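Local coordinates for MGS-MChE2 (Uncultured bacterium, PDB 5JD6), which probably hydrolyses carboxylic esters as an esterase of the alpha/beta hydrolase fold, from a lagoon-sediment metagenome, at residues K48-P52 against F76-Y82; L62-V66 against A174-A179; I113-L119 against V210-F214; G200-T206 against D227-H231. All blocks are in the same frame, centred on the assembly; numbering follows the deposited sequence.

Interaction 1: K48-P52 against F76-Y82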
loop_
_atom_site.group_PDB
_atom_site.type_symbol
_atom_site.label_atom_id
_atom_site.label_comp_id
_atom_site.label_asym_id
_atom_site.label_seq_id
_atom_site.Cartn_x
_atom_site.Cartn_y
_atom_site.Cartn_z
ATOM N N LYS A 48 -8.364 -10.663 -8.236
ATOM C CA LYS A 48 -9.400 -9.994 -7.466
ATOM C C LYS A 48 -8.817 -8.760 -6.787
ATOM O O LYS A 48 -7.968 -8.874 -5.905
ATOM C CB LYS A 48 -9.992 -10.948 -6.432
ATOM C CG LYS A 48 -11.344 -10.540 -5.879
ATOM C CD LYS A 48 -11.866 -11.618 -4.945
ATOM C CE LYS A 48 -13.293 -11.347 -4.516
ATOM N NZ LYS A 48 -13.774 -12.358 -3.532
ATOM N N VAL A 49 -9.263 -7.581 -7.205
ATOM C CA VAL A 49 -8.735 -6.341 -6.651
ATOM C C VAL A 49 -9.641 -5.793 -5.552
ATOM O O VAL A 49 -10.823 -5.535 -5.775
ATOM C CB VAL A 49 -8.551 -5.271 -7.741
ATOM C CG1 VAL A 49 -7.961 -4.004 -7.143
ATOM C CG2 VAL A 49 -7.658 -5.803 -8.852
ATOM N N LEU A 50 -9.073 -5.623 -4.362
ATOM C CA LEU A 50 -9.813 -5.118 -3.213
ATOM C C LEU A 50 -9.133 -3.880 -2.647
ATOM O O LEU A 50 -7.948 -3.912 -2.317
ATOM C CB LEU A 50 -9.932 -6.193 -2.130
ATOM C CG LEU A 50 -10.649 -7.486 -2.523
ATOM C CD1 LEU A 50 -9.885 -8.699 -2.021
ATOM C CD2 LEU A 50 -12.065 -7.490 -1.982
ATOM N N ILE A 51 -9.880 -2.787 -2.540
ATOM C CA ILE A 51 -9.327 -1.556 -1.989
ATOM C C ILE A 51 -10.113 -1.108 -0.763
ATOM O O ILE A 51 -11.097 -0.382 -0.881
ATOM C CB ILE A 51 -9.316 -0.422 -3.030
ATOM C CG1 ILE A 51 -8.796 -0.935 -4.373
ATOM C CG2 ILE A 51 -8.472 0.742 -2.537
ATOM C CD1 ILE A 51 -8.670 0.138 -5.422
ATOM N N PRO A 52 -9.676 -1.552 0.426
ATOM C CA PRO A 52 -10.337 -1.204 1.688
ATOM C C PRO A 52 -10.001 0.204 2.156
ATOM O O PRO A 52 -8.874 0.664 1.965
ATOM C CB PRO A 52 -9.787 -2.244 2.662
ATOM C CG PRO A 52 -8.429 -2.546 2.135
ATOM C CD PRO A 52 -8.541 -2.467 0.634
ATOM N N PHE A 76 -9.490 -7.336 8.112
ATOM C CA PHE A 76 -10.194 -7.294 6.834
ATOM C C PHE A 76 -9.987 -8.578 6.037
ATOM O O PHE A 76 -10.940 -9.141 5.499
ATOM C CB PHE A 76 -9.742 -6.090 6.005
ATOM C CG PHE A 76 -10.345 -6.040 4.628
ATOM C CD1 PHE A 76 -11.695 -5.772 4.457
ATOM C CD2 PHE A 76 -9.563 -6.261 3.505
ATOM C CE1 PHE A 76 -12.254 -5.726 3.191
ATOM C CE2 PHE A 76 -10.115 -6.218 2.237
ATOM C CZ PHE A 76 -11.462 -5.949 2.080
ATOM N N VAL A 77 -8.743 -9.036 5.965
ATOM C CA VAL A 77 -8.421 -10.262 5.240
ATOM C C VAL A 77 -9.069 -11.471 5.909
ATOM O O VAL A 77 -9.618 -12.344 5.234
ATOM C CB VAL A 77 -6.896 -10.479 5.145
ATOM C CG1 VAL A 77 -6.589 -11.780 4.421
ATOM C CG2 VAL A 77 -6.239 -9.305 4.437
ATOM N N ASP A 78 -9.006 -11.511 7.238
ATOM C CA ASP A 78 -9.645 -12.578 8.004
ATOM C C ASP A 78 -11.152 -12.583 7.772
ATOM O O ASP A 78 -11.754 -13.639 7.584
ATOM C CB ASP A 78 -9.346 -12.433 9.498
ATOM C CG ASP A 78 -7.882 -12.659 9.826
ATOM O OD1 ASP A 78 -7.187 -13.318 9.025
ATOM O OD2 ASP A 78 -7.430 -12.180 10.888
ATOM N N PHE A 79 -11.750 -11.395 7.788
ATOM C CA PHE A 79 -13.171 -11.246 7.497
ATOM C C PHE A 79 -13.514 -11.810 6.123
ATOM O O PHE A 79 -14.537 -12.472 5.948
ATOM C CB PHE A 79 -13.587 -9.774 7.573
ATOM C CG PHE A 79 -14.776 -9.442 6.722
ATOM C CD1 PHE A 79 -16.027 -9.934 7.042
ATOM C CD2 PHE A 79 -14.645 -8.633 5.604
ATOM C CE1 PHE A 79 -17.120 -9.647 6.258
ATOM C CE2 PHE A 79 -15.744 -8.329 4.820
ATOM C CZ PHE A 79 -16.985 -8.835 5.151
ATOM N N LYS A 80 -12.651 -11.540 5.153
ATOM C CA LYS A 80 -12.842 -12.035 3.797
ATOM C C LYS A 80 -12.634 -13.546 3.720
ATOM O O LYS A 80 -13.128 -14.201 2.803
ATOM C CB LYS A 80 -11.898 -11.318 2.834
ATOM C CG LYS A 80 -12.502 -10.080 2.202
ATOM C CD LYS A 80 -13.709 -10.460 1.363
ATOM C CE LYS A 80 -14.406 -9.240 0.799
ATOM N NZ LYS A 80 -15.608 -9.621 0.006
ATOM N N GLY A 81 -11.901 -14.091 4.686
ATOM C CA GLY A 81 -11.685 -15.524 4.758
ATOM C C GLY A 81 -10.570 -16.022 3.857
ATOM O O GLY A 81 -10.547 -17.190 3.473
ATOM N N TYR A 82 -9.643 -15.132 3.517
ATOM C CA TYR A 82 -8.501 -15.498 2.689
ATOM C C TYR A 82 -7.384 -16.098 3.532
ATOM O O TYR A 82 -7.064 -15.591 4.606
ATOM C CB TYR A 82 -7.975 -14.281 1.926
ATOM C CG TYR A 82 -8.961 -13.692 0.946
ATOM C CD1 TYR A 82 -9.736 -14.508 0.136
ATOM C CD2 TYR A 82 -9.117 -12.317 0.832
ATOM C CE1 TYR A 82 -10.638 -13.973 -0.762
ATOM C CE2 TYR A 82 -10.016 -11.772 -0.063
ATOM C CZ TYR A 82 -10.775 -12.604 -0.856
ATOM O OH TYR A 82 -11.673 -12.067 -1.748
#

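Interaction 2: L62-V66 against A174-A179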
loop_
_atom_site.group_PDB
_atom_site.type_symbol
_atom_site.label_atom_id
_atom_site.label_comp_id
_atom_site.label_asym_id
_atom_site.label_seq_id
_atom_site.Cartn_x
_atom_site.Cartn_y
_atom_site.Cartn_z
ATOM N N LEU A 62 -7.286 8.336 20.322
ATOM C CA LEU A 62 -5.915 7.895 20.234
ATOM C C LEU A 62 -5.415 6.453 20.275
ATOM O O LEU A 62 -4.586 6.062 21.084
ATOM C CB LEU A 62 -5.006 8.843 20.993
ATOM C CG LEU A 62 -4.298 9.895 20.129
ATOM C CD1 LEU A 62 -4.225 9.530 18.650
ATOM C CD2 LEU A 62 -4.775 11.321 20.335
ATOM N N LYS A 63 -5.919 5.687 19.344
ATOM C CA LYS A 63 -5.419 4.349 19.019
ATOM C C LYS A 63 -4.877 4.414 17.598
ATOM O O LYS A 63 -4.727 3.402 16.911
ATOM C CB LYS A 63 -6.503 3.272 19.137
ATOM C CG LYS A 63 -6.198 2.177 20.154
ATOM C CD LYS A 63 -6.937 0.890 19.826
ATOM C CE LYS A 63 -6.366 0.229 18.581
ATOM N NZ LYS A 63 -7.066 -1.044 18.254
ATOM N N THR A 64 -4.595 5.640 17.174
ATOM C CA THR A 64 -4.179 5.937 15.815
ATOM C C THR A 64 -2.689 5.691 15.631
ATOM O O THR A 64 -1.864 6.561 15.905
ATOM C CB THR A 64 -4.510 7.395 15.452
ATOM O OG1 THR A 64 -5.880 7.669 15.769
ATOM C CG2 THR A 64 -4.280 7.641 13.976
ATOM N N SER A 65 -2.353 4.492 15.169
ATOM C CA SER A 65 -0.969 4.126 14.920
ATOM C C SER A 65 -0.871 3.220 13.700
ATOM O O SER A 65 -1.870 2.660 13.249
ATOM C CB SER A 65 -0.363 3.436 16.145
ATOM O OG SER A 65 -1.102 2.279 16.496
ATOM N N VAL A 66 0.339 3.086 13.168
ATOM C CA VAL A 66 0.586 2.227 12.018
ATOM C C VAL A 66 0.275 0.775 12.374
ATOM O O VAL A 66 -0.217 0.009 11.542
ATOM C CB VAL A 66 2.042 2.366 11.528
ATOM C CG1 VAL A 66 2.329 1.410 10.383
ATOM C CG2 VAL A 66 2.306 3.796 11.096
ATOM N N ALA A 174 -0.142 12.102 15.024
ATOM C CA ALA A 174 -0.074 10.818 15.712
ATOM C C ALA A 174 0.405 9.719 14.770
ATOM O O ALA A 174 1.200 8.865 15.162
ATOM C CB ALA A 174 -1.430 10.459 16.300
ATOM N N ILE A 175 -0.081 9.747 13.531
ATOM C CA ILE A 175 0.320 8.770 12.523
ATOM C C ILE A 175 1.799 8.903 12.180
ATOM O O ILE A 175 2.532 7.915 12.167
ATOM C CB ILE A 175 -0.502 8.913 11.225
ATOM C CG1 ILE A 175 -1.969 8.571 11.478
ATOM C CG2 ILE A 175 0.054 8.009 10.137
ATOM C CD1 ILE A 175 -2.875 8.861 10.300
ATOM N N ALA A 176 2.227 10.132 11.903
ATOM C CA ALA A 176 3.616 10.406 11.545
ATOM C C ALA A 176 4.569 9.985 12.658
ATOM O O ALA A 176 5.584 9.335 12.404
ATOM C CB ALA A 176 3.798 11.881 11.224
ATOM N N LYS A 177 4.236 10.362 13.889
ATOM C CA LYS A 177 5.015 9.965 15.056
ATOM C C LYS A 177 5.105 8.447 15.148
ATOM O O LYS A 177 6.183 7.890 15.346
ATOM C CB LYS A 177 4.398 10.540 16.333
ATOM C CG LYS A 177 5.035 10.038 17.617
ATOM C CD LYS A 177 4.234 10.481 18.831
ATOM C CE LYS A 177 4.791 9.883 20.112
ATOM N NZ LYS A 177 4.006 10.304 21.305
ATOM N N SER A 178 3.963 7.785 14.992
ATOM C CA SER A 178 3.900 6.327 15.018
ATOM C C SER A 178 4.687 5.702 13.869
ATOM O O SER A 178 5.342 4.675 14.042
ATOM C CB SER A 178 2.444 5.859 14.965
ATOM O OG SER A 178 2.367 4.457 14.782
ATOM N N ALA A 179 4.617 6.330 12.700
ATOM C CA ALA A 179 5.280 5.816 11.507
ATOM C C ALA A 179 6.799 5.814 11.648
ATOM O O ALA A 179 7.444 4.785 11.451
ATOM C CB ALA A 179 4.867 6.625 10.285
#

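Interaction 3: I113-L119 against V210-F214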
loop_
_atom_site.group_PDB
_atom_site.type_symbol
_atom_site.label_atom_id
_atom_site.label_comp_id
_atom_site.label_asym_id
_atom_site.label_seq_id
_atom_site.Cartn_x
_atom_site.Cartn_y
_atom_site.Cartn_z
ATOM N N ILE A 113 5.467 -3.022 -3.467
ATOM C CA ILE A 113 5.742 -1.724 -2.867
ATOM C C ILE A 113 6.119 -0.697 -3.923
ATOM O O ILE A 113 6.877 -0.990 -4.851
ATOM C CB ILE A 113 6.870 -1.830 -1.826
ATOM C CG1 ILE A 113 6.366 -2.556 -0.585
ATOM C CG2 ILE A 113 7.400 -0.459 -1.437
ATOM C CD1 ILE A 113 7.468 -2.921 0.363
ATOM N N THR A 114 5.576 0.506 -3.780
ATOM C CA THR A 114 5.867 1.584 -4.710
ATOM C C THR A 114 5.690 2.959 -4.074
ATOM O O THR A 114 4.611 3.293 -3.584
ATOM C CB THR A 114 4.991 1.469 -5.980
ATOM O OG1 THR A 114 5.073 2.682 -6.740
ATOM C CG2 THR A 114 3.548 1.148 -5.635
ATOM N N GLY A 115 6.764 3.745 -4.081
ATOM C CA GLY A 115 6.777 5.058 -3.463
ATOM C C GLY A 115 6.236 5.037 -2.047
ATOM O O GLY A 115 5.344 5.810 -1.708
ATOM N N SER A 116 6.762 4.142 -1.219
ATOM C CA SER A 116 6.223 3.966 0.123
ATOM C C SER A 116 7.181 4.454 1.199
ATOM O O SER A 116 8.398 4.464 1.009
ATOM C CB SER A 116 5.875 2.497 0.372
ATOM O OG SER A 116 7.011 1.769 0.800
ATOM N N SER A 117 6.618 4.856 2.333
ATOM C CA SER A 117 7.410 5.262 3.484
ATOM C C SER A 117 7.791 4.044 4.317
ATOM O O SER A 117 7.513 2.908 3.931
ATOM C CB SER A 117 6.642 6.275 4.334
ATOM O OG SER A 117 5.346 5.795 4.643
ATOM N N GLY A 118 8.424 4.284 5.459
ATOM C CA GLY A 118 8.879 3.203 6.314
ATOM C C GLY A 118 10.390 3.158 6.414
ATOM O O GLY A 118 10.951 2.267 7.050
ATOM N N LEU A 119 11.047 4.123 5.775
ATOM C CA LEU A 119 12.500 4.255 5.843
ATOM C C LEU A 119 12.911 5.723 5.885
ATOM O O LEU A 119 13.050 6.309 6.958
ATOM C CB LEU A 119 13.165 3.559 4.653
ATOM C CG LEU A 119 13.343 2.043 4.750
ATOM C CD1 LEU A 119 14.045 1.503 3.514
ATOM C CD2 LEU A 119 14.118 1.682 6.005
ATOM N N VAL A 210 15.733 5.346 -1.280
ATOM C CA VAL A 210 14.908 4.539 -0.389
ATOM C C VAL A 210 14.564 3.196 -1.029
ATOM O O VAL A 210 14.554 2.162 -0.360
ATOM C CB VAL A 210 13.609 5.278 -0.012
ATOM C CG1 VAL A 210 12.741 4.416 0.894
ATOM C CG2 VAL A 210 13.932 6.607 0.658
ATOM N N ALA A 211 14.295 3.221 -2.331
ATOM C CA ALA A 211 13.958 2.012 -3.075
ATOM C C ALA A 211 15.094 0.997 -3.027
ATOM O O ALA A 211 14.864 -0.197 -2.833
ATOM C CB ALA A 211 13.622 2.356 -4.516
ATOM N N GLU A 212 16.320 1.479 -3.200
ATOM C CA GLU A 212 17.487 0.605 -3.200
ATOM C C GLU A 212 17.831 0.137 -1.789
ATOM O O GLU A 212 18.412 -0.932 -1.611
ATOM C CB GLU A 212 18.684 1.313 -3.839
ATOM C CG GLU A 212 18.483 1.617 -5.316
ATOM C CD GLU A 212 19.728 2.169 -5.980
ATOM O OE1 GLU A 212 19.931 3.401 -5.939
ATOM O OE2 GLU A 212 20.503 1.370 -6.546
ATOM N N ASP A 213 17.469 0.937 -0.790
ATOM C CA ASP A 213 17.590 0.518 0.603
ATOM C C ASP A 213 16.685 -0.682 0.863
ATOM O O ASP A 213 17.081 -1.640 1.528
ATOM C CB ASP A 213 17.238 1.665 1.552
ATOM C CG ASP A 213 18.344 2.694 1.664
ATOM O OD1 ASP A 213 19.524 2.319 1.513
ATOM O OD2 ASP A 213 18.032 3.879 1.907
ATOM N N PHE A 214 15.467 -0.614 0.333
ATOM C CA PHE A 214 14.516 -1.718 0.418
ATOM C C PHE A 214 15.073 -2.967 -0.253
ATOM O O PHE A 214 14.976 -4.068 0.285
ATOM C CB PHE A 214 13.184 -1.330 -0.228
ATOM C CG PHE A 214 12.205 -0.707 0.724
ATOM C CD1 PHE A 214 11.933 -1.299 1.946
ATOM C CD2 PHE A 214 11.557 0.472 0.399
ATOM C CE1 PHE A 214 11.032 -0.731 2.824
ATOM C CE2 PHE A 214 10.655 1.047 1.273
ATOM C CZ PHE A 214 10.392 0.445 2.487
#

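Interaction 4: G200-T206 against D227-H231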
loop_
_atom_site.group_PDB
_atom_site.type_symbol
_atom_site.label_atom_id
_atom_site.label_comp_id
_atom_site.label_asym_id
_atom_site.label_seq_id
_atom_site.Cartn_x
_atom_site.Cartn_y
_atom_site.Cartn_z
ATOM N N GLY A 200 9.373 5.234 -9.220
ATOM C CA GLY A 200 9.650 6.313 -10.150
ATOM C C GLY A 200 11.115 6.692 -10.050
ATOM O O GLY A 200 11.651 6.813 -8.948
ATOM N N LYS A 201 11.764 6.880 -11.194
ATOM C CA LYS A 201 13.200 7.143 -11.223
ATOM C C LYS A 201 13.558 8.542 -10.719
ATOM O O LYS A 201 14.721 8.820 -10.424
ATOM C CB LYS A 201 13.752 6.946 -12.636
ATOM C CG LYS A 201 14.651 5.728 -12.773
ATOM C CD LYS A 201 16.052 6.012 -12.251
ATOM C CE LYS A 201 16.999 4.847 -12.521
ATOM N NZ LYS A 201 16.813 4.256 -13.875
ATOM N N ASN A 202 12.562 9.416 -10.613
ATOM C CA ASN A 202 12.778 10.743 -10.045
ATOM C C ASN A 202 11.715 11.089 -9.005
ATOM O O ASN A 202 10.996 12.081 -9.136
ATOM C CB ASN A 202 12.815 11.807 -11.146
ATOM C CG ASN A 202 11.634 11.717 -12.090
ATOM O OD1 ASN A 202 11.689 11.019 -13.100
ATOM N ND2 ASN A 202 10.561 12.430 -11.768
ATOM N N ASP A 203 11.628 10.258 -7.971
ATOM C CA ASP A 203 10.692 10.467 -6.873
ATOM C C ASP A 203 11.243 11.507 -5.900
ATOM O O ASP A 203 12.395 11.419 -5.477
ATOM C CB ASP A 203 10.421 9.143 -6.150
ATOM C CG ASP A 203 9.219 9.208 -5.218
ATOM O OD1 ASP A 203 9.067 10.209 -4.487
ATOM O OD2 ASP A 203 8.428 8.243 -5.212
ATOM N N ASN A 204 10.417 12.485 -5.545
ATOM C CA ASN A 204 10.842 13.560 -4.653
ATOM C C ASN A 204 10.430 13.335 -3.201
ATOM O O ASN A 204 11.170 13.681 -2.279
ATOM C CB ASN A 204 10.293 14.902 -5.143
ATOM C CG ASN A 204 11.114 15.487 -6.274
ATOM O OD1 ASN A 204 12.335 15.609 -6.171
ATOM N ND2 ASN A 204 10.448 15.851 -7.364
ATOM N N VAL A 205 9.247 12.762 -2.999
ATOM C CA VAL A 205 8.762 12.478 -1.653
ATOM C C VAL A 205 9.569 11.348 -1.022
ATOM O O VAL A 205 10.158 11.511 0.047
ATOM C CB VAL A 205 7.271 12.103 -1.653
ATOM C CG1 VAL A 205 6.810 11.765 -0.244
ATOM C CG2 VAL A 205 6.442 13.238 -2.233
ATOM N N THR A 206 9.585 10.201 -1.692
ATOM C CA THR A 206 10.419 9.081 -1.279
ATOM C C THR A 206 11.454 8.793 -2.360
ATOM O O THR A 206 11.210 7.981 -3.253
ATOM C CB THR A 206 9.590 7.811 -1.011
ATOM O OG1 THR A 206 8.829 7.479 -2.180
ATOM C CG2 THR A 206 8.649 8.027 0.163
ATOM N N ASP A 227 10.896 5.517 -15.532
ATOM C CA ASP A 227 11.556 6.790 -15.805
ATOM C C ASP A 227 10.545 7.916 -16.011
ATOM O O ASP A 227 9.437 7.681 -16.499
ATOM C CB ASP A 227 12.470 6.662 -17.029
ATOM C CG ASP A 227 13.136 7.970 -17.402
ATOM O OD1 ASP A 227 13.670 8.646 -16.497
ATOM O OD2 ASP A 227 13.144 8.314 -18.602
ATOM N N LYS A 228 10.943 9.132 -15.635
ATOM C CA LYS A 228 10.092 10.318 -15.723
ATOM C C LYS A 228 8.814 10.085 -14.935
ATOM O O LYS A 228 7.705 10.289 -15.427
ATOM C CB LYS A 228 9.802 10.672 -17.184
ATOM C CG LYS A 228 11.064 10.676 -18.028
ATOM C CD LYS A 228 10.912 11.421 -19.337
ATOM C CE LYS A 228 12.277 11.615 -19.978
ATOM N NZ LYS A 228 12.186 12.044 -21.397
ATOM N N CYS A 229 9.003 9.655 -13.694
ATOM C CA CYS A 229 7.911 9.267 -12.822
ATOM C C CYS A 229 8.201 9.683 -11.385
ATOM O O CYS A 229 9.329 9.556 -10.908
ATOM C CB CYS A 229 7.683 7.759 -12.907
ATOM S SG CYS A 229 6.496 7.136 -11.725
ATOM N N GLY A 230 7.176 10.179 -10.699
ATOM C CA GLY A 230 7.339 10.673 -9.345
ATOM C C GLY A 230 6.878 9.708 -8.271
ATOM O O GLY A 230 7.271 8.541 -8.251
ATOM N N HIS A 231 6.026 10.202 -7.378
ATOM C CA HIS A 231 5.657 9.469 -6.175
ATOM C C HIS A 231 4.510 8.485 -6.397
ATOM O O HIS A 231 4.310 7.568 -5.599
ATOM C CB HIS A 231 5.287 10.455 -5.065
ATOM C CG HIS A 231 5.286 9.850 -3.695
ATOM N ND1 HIS A 231 6.329 9.088 -3.219
ATOM C CD2 HIS A 231 4.371 9.904 -2.699
ATOM C CE1 HIS A 231 6.057 8.694 -1.987
ATOM N NE2 HIS A 231 4.874 9.174 -1.650
#

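Interaction 1: K48-P52 against F76-Y82
Pro-52 lies over one face of the Phe-76 ring, its CB 4.0 Å from the ring centroid and 9° off the normal, a CH-pi contact in which the two side chains meet at about a right angle. Lys-80 CG lies above the opposite face, toward its rim, while Leu-50 CB reaches the ring edge near CE2. With CG anti to the backbone N (chi1 175°), Phe-76 is swung from the helix toward the strand. This is plain helix-on-sheet packing of an alpha/beta hydrolase fold: helix 66-80 lies against strand 47-52, and the axes of segments 48-52 and 76-80 pass 11.5 Å apart at 132°. Gly-81, with positive phi, then ends the helix in a Schellman motif and turns the chain so that Tyr-82 also faces the strand. Leu-50 and Tyr-82 approach from opposite directions, Leu-50 CD1 lying 3.6 Å from Tyr-82 CE2. The extended chain of Lys-48 comes in at the hydroxyl end of the tyrosine, where Lys-48 NZ donates to Tyr-82 OH at 2.8 Å, near the ring plane. Leu-50 CD2 rests on Lys-80 CE at 4.0 Å, whereas Lys-80 NZ bonds to Tyr-13 OH on the neighbouring strand 11-16.

Interaction 2: L62-V66 against A174-A179
Ser-65 and Val-66 pass close beside the helix 174-179, with the CA atoms of Ser-65 and Ser-178 5.3 Å apart and those of Val-66 and Ala-179 5.9 Å apart. In this alpha/beta hydrolase fold the contact joins the N-terminal end of helix 66-80, where Ser-65 is the N-cap, to helix 169-181, part of the long connection between strands 108-113 and 195-200. Val-66 N, in the first turn of its helix, donates to Ser-178 OG at 2.9 Å with a nearly straight angle of 165°. Ser-178 OG is placed for this by a chi1 of 171°, trans to its own backbone N, and the same oxygen lies against Ser-65 CB. Replacing Ser-178 with alanine would probably leave the Val-66 N-H without its mate across this contact and cost the N-terminal turn a tie to the neighbouring helix. The Ser-65 hydroxyl turns to Thr-68 OG1 of its own helix. On one flank Thr-64 CG2 meets Ile-175 CG1 obliquely at 3.5 Å, and beyond it the poorly ordered Leu-62 touches Ala-174 CB with CD1. At the other end, Val-66 CG2 lies 3.6 Å from Ala-179 CA.

Interaction 3: I113-L119 against V210-F214
Leu-119 CD1 sits almost exactly over the centre of the Phe-214 ring, 3.7 Å from the centroid and only 7° off the normal, a CH-pi contact in which the two side chains slide past each other in opposite directions. The pair joins the loop that leaves strand 108-113 to helix 208-217, the helix that links strands 195-200 and 221-226 in the alpha/beta hydrolase fold. The remaining partners of the ring gather round it: Ser-117 O approaches its edge 4.1 Å from CZ, and Ser-116 OG comes obliquely to CE2 at 3.7 Å. Deeper in, Ile-113 CG2 also reaches Phe-214 CE2, so the phenylalanine is met from the end of the strand, at Ile-113, to exposed Leu-119. A smaller alanine at Phe-214 would probably open a gap between helix and loop and leave Leu-119 CD1 without the ring face on which it rests. Leu-119 also meets two other helix residues: its CB packs on Val-210 CG1 at 3.9 Å, and its CD1 is touched by Asp-213 CB. One step outward, the Asp-213 carboxylate turns to a salt bridge with Arg-216. Outside the two segments, Leu-98 of helix 92-103 and Ile-197 of strand 195-200 also touch Phe-214. Backbone hydrogen bonds of Gly-115 and Ser-117 with Ser-91 help to fix the path of the loop, as does the positive phi of Gly-118, at backbone angles that suit glycine. With chi1 at 85°, Ser-116 OG makes a weak bond of 3.4 Å to Ser-117 O.

Interaction 4: G200-T206 against D227-H231
Gly-200 and Cys-229 bring their CA atoms to 4.3 Å and Asp-203 and Gly-230 theirs to 4.2 Å, so two loops leaving neighbouring strands lie side by side. Asn-202 ties them twice: its backbone N donates to Cys-229 O at 3.2 Å, and its side-chain OD1 accepts from Cys-229 N, with the donor tilted 34° from the carbonyl plane. Its chi1 of 50° sets CG between backbone N and carbonyl carbon, bringing the amide across to the other loop. These loops follow strands 195-200 and 221-226 of the alpha/beta hydrolase sheet and carry Asp-203 and His-231, which with Ser-91 fit the Ser-His-Asp triad of the family and are probably its acid and base. His-231 ND1 donates to the syn lone pair of Asp-203 OD2 at 3.0 Å, in the imidazole plane, although carboxylate and ring are turned 82° apart; a second, weak bond runs to OD1. An Asx motif holds the carboxylate, Thr-206 N donating to Asp-203 OD1 at 2.8 Å from above its plane. Val-205 CB covers one face of the imidazole over its centre, 3.5 Å from the centroid, and Thr-206 OG1 lies at the ring edge, 3.0 Å from CE1.

How the interactions relate
Following the chain from the N terminus, interaction 1 closes the first loop, bringing helix 66-80 back onto strand 47-52. Interaction 2 opens within that loop, at 62-66, and closes far beyond it at 174-179, so the two cross. Interaction 3 opens at 113-119, inside the span of interaction 2, and closes later on helix 208-217, crossing it in turn. Interaction 4 crosses interaction 3 and joins the loops after strands 195-200 and 221-226. Interaction 1 is in series with interactions 3 and 4 and lies across the chain's centre from both. Interactions 3 and 4 meet directly, Gly-115 O lying 3.0 Å from His-231 CE1, so the loop after strand 108-113 borders the probable active site.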